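Local coordinates for nicotinate-nucleotide pyrophosphorylase (Pyrococcus furiosus, PDB 2I14), which probably joins nicotinate to 5-phosphoribosyl 1-diphosphate with hydrolysis of ATP, giving nicotinate ribonucleotide for NAD(+) biosynthesis, at residues V77-M82 / P93-E98. Sequence-based numbering, arbitrary orientation.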
loop_
_atom_site.group_PDB
_atom_site.type_symbol
_atom_site.label_atom_id
_atom_site.label_comp_id
_atom_site.label_asym_id
_atom_site.label_seq_id
_atom_site.Cartn_x
_atom_site.Cartn_y
_atom_site.Cartn_z
ATOM N N VAL A 77 18.800 -50.324 -2.723
ATOM C CA VAL A 77 18.215 -49.397 -3.689
ATOM C C VAL A 77 19.181 -48.713 -4.652
ATOM O O VAL A 77 20.396 -48.732 -4.463
ATOM C CB VAL A 77 17.446 -48.270 -2.967
ATOM C CG1 VAL A 77 16.293 -48.847 -2.155
ATOM C CG2 VAL A 77 18.406 -47.495 -2.069
ATOM N N ASN A 78 18.612 -48.105 -5.689
ATOM C CA ASN A 78 19.385 -47.351 -6.669
ATOM C C ASN A 78 19.126 -45.878 -6.389
ATOM O O ASN A 78 18.027 -45.501 -5.980
ATOM C CB ASN A 78 18.949 -47.670 -8.096
ATOM C CG ASN A 78 19.278 -49.082 -8.493
ATOM O OD1 ASN A 78 20.272 -49.648 -8.035
ATOM N ND2 ASN A 78 18.454 -49.661 -9.360
ATOM N N VAL A 79 20.131 -45.043 -6.606
ATOM C CA VAL A 79 19.970 -43.626 -6.350
ATOM C C VAL A 79 20.537 -42.789 -7.489
ATOM O O VAL A 79 21.755 -42.661 -7.637
ATOM C CB VAL A 79 20.673 -43.222 -5.041
ATOM C CG1 VAL A 79 20.382 -41.770 -4.735
ATOM C CG2 VAL A 79 20.229 -44.123 -3.900
ATOM N N TYR A 80 19.656 -42.227 -8.308
ATOM C CA TYR A 80 20.096 -41.384 -9.418
ATOM C C TYR A 80 20.020 -39.944 -8.919
ATOM O O TYR A 80 19.206 -39.622 -8.048
ATOM C CB TYR A 80 19.189 -41.572 -10.636
ATOM C CG TYR A 80 18.758 -43.006 -10.858
ATOM C CD1 TYR A 80 17.890 -43.634 -9.960
ATOM C CD2 TYR A 80 19.193 -43.727 -11.970
ATOM C CE1 TYR A 80 17.459 -44.943 -10.165
ATOM C CE2 TYR A 80 18.766 -45.039 -12.189
ATOM C CZ TYR A 80 17.894 -45.642 -11.282
ATOM O OH TYR A 80 17.428 -46.928 -11.492
ATOM N N ALA A 81 20.865 -39.076 -9.450
ATOM C CA ALA A 81 20.848 -37.696 -8.997
ATOM C C ALA A 81 21.478 -36.724 -9.985
ATOM O O ALA A 81 21.976 -37.114 -11.044
ATOM C CB ALA A 81 21.554 -37.589 -7.649
ATOM N N MET A 82 21.418 -35.446 -9.627
ATOM C CA MET A 82 22.010 -34.389 -10.419
ATOM C C MET A 82 23.330 -34.132 -9.722
ATOM O O MET A 82 23.468 -34.386 -8.533
ATOM C CB MET A 82 21.176 -33.109 -10.356
ATOM C CG MET A 82 19.838 -33.118 -11.083
ATOM S SD MET A 82 19.119 -31.430 -11.082
ATOM C CE MET A 82 17.601 -31.727 -11.989
ATOM N N PRO A 93 12.922 -33.190 -10.549
ATOM C CA PRO A 93 13.521 -34.116 -9.585
ATOM C C PRO A 93 15.028 -33.891 -9.503
ATOM O O PRO A 93 15.727 -33.908 -10.506
ATOM C CB PRO A 93 13.173 -35.487 -10.159
ATOM C CG PRO A 93 13.055 -35.221 -11.627
ATOM C CD PRO A 93 12.291 -33.927 -11.654
ATOM N N VAL A 94 15.526 -33.668 -8.302
ATOM C CA VAL A 94 16.940 -33.444 -8.136
ATOM C C VAL A 94 17.615 -34.740 -7.705
ATOM O O VAL A 94 18.844 -34.843 -7.712
ATOM C CB VAL A 94 17.190 -32.359 -7.084
ATOM C CG1 VAL A 94 16.607 -31.037 -7.551
ATOM C CG2 VAL A 94 16.588 -32.781 -5.756
ATOM N N LEU A 95 16.803 -35.729 -7.334
ATOM C CA LEU A 95 17.304 -37.037 -6.896
ATOM C C LEU A 95 16.166 -38.059 -6.849
ATOM O O LEU A 95 15.068 -37.751 -6.380
ATOM C CB LEU A 95 17.964 -36.907 -5.519
ATOM C CG LEU A 95 18.411 -38.195 -4.820
ATOM C CD1 LEU A 95 19.427 -37.870 -3.728
ATOM C CD2 LEU A 95 17.197 -38.909 -4.237
ATOM N N GLN A 96 16.432 -39.268 -7.336
ATOM C CA GLN A 96 15.429 -40.330 -7.346
ATOM C C GLN A 96 15.931 -41.546 -6.581
ATOM O O GLN A 96 17.129 -41.685 -6.339
ATOM C CB GLN A 96 15.099 -40.727 -8.784
ATOM C CG GLN A 96 14.627 -39.568 -9.628
ATOM C CD GLN A 96 14.354 -39.961 -11.072
ATOM O OE1 GLN A 96 15.251 -40.424 -11.782
ATOM N NE2 GLN A 96 13.108 -39.774 -11.516
ATOM N N ILE A 97 15.013 -42.411 -6.171
ATOM C CA ILE A 97 15.397 -43.616 -5.465
ATOM C C ILE A 97 14.510 -44.760 -5.901
ATOM O O ILE A 97 13.289 -44.612 -6.010
ATOM C CB ILE A 97 15.266 -43.478 -3.957
ATOM C CG1 ILE A 97 16.165 -42.358 -3.452
ATOM C CG2 ILE A 97 15.676 -44.784 -3.296
ATOM C CD1 ILE A 97 16.141 -42.208 -1.944
ATOM N N GLU A 98 15.123 -45.909 -6.155
ATOM C CA GLU A 98 14.362 -47.065 -6.584
ATOM C C GLU A 98 14.560 -48.246 -5.645
ATOM O O GLU A 98 15.672 -48.517 -5.192
ATOM C CB GLU A 98 14.763 -47.437 -8.002
ATOM C CG GLU A 98 13.708 -48.227 -8.716
ATOM C CD GLU A 98 13.926 -48.248 -10.208
ATOM O OE1 GLU A 98 13.067 -48.819 -10.921
ATOM O OE2 GLU A 98 14.954 -47.694 -10.664
#
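The phenol of Tyr-80 reaches diagonally across the strand pair to the carboxylate of Glu-98, one hydrogen-bonded pair along, donating its proton from OH to OE2 over 2.7 Å and meeting that oxygen nearly in line with its C-O bond. OE2 lies at the ring edge, near the ring plane, with the carboxylate turned 43° from it. Glu-98 gets there because CG stands anti to the backbone N (chi1 -157°) and the rest of the chain is extended; Arg-327 forms a salt bridge to the same OE2, so one oxygen serves a hydroxyl and a guanidinium.

Strands 77-81 and 95-98 are antiparallel neighbours in the N-terminal domain of the quinolinate phosphoribosyltransferase family, flanked by strands 357-365 and 43-49, away from the ligand and zinc sites. Glu-98 N gives a hydrogen bond to Asn-78 O at 2.9 Å, and Gln-96 N one of the same length to Tyr-80 O, whereas the return bond from Tyr-80 N to Gln-96 O is weak. Farther along, Met-82 N bonds Val-94 O at 3.3 Å, approaching from above the carbonyl plane. The polar ends of Asn-78 and Gln-96 look elsewhere: OD1 accepts from Asn-367 N, and NE2 bonds Asp-47.

Val-79, Ala-81, Leu-95 and Ile-97 form an apolar face, as suits residues lying against helix 65-72. Val-79 CG1 meets Leu-95 CG at 4.1 Å. The close non-hydrogen-bonded pairing brings Ala-81 CB within 4.2 Å of Leu-95 CB, and a small side chain suits this place between Leu-95 and Val-65 of the helix.

A phenylalanine in place of Tyr-80 would probably leave Glu-98 OE2 without its hydroxyl donor, relying more on Arg-327. Main-chain bonds thus join this pair, while the Asn-78, Tyr-80, Gln-96 and Glu-98 face carries polar links to neighbouring parts of the chain.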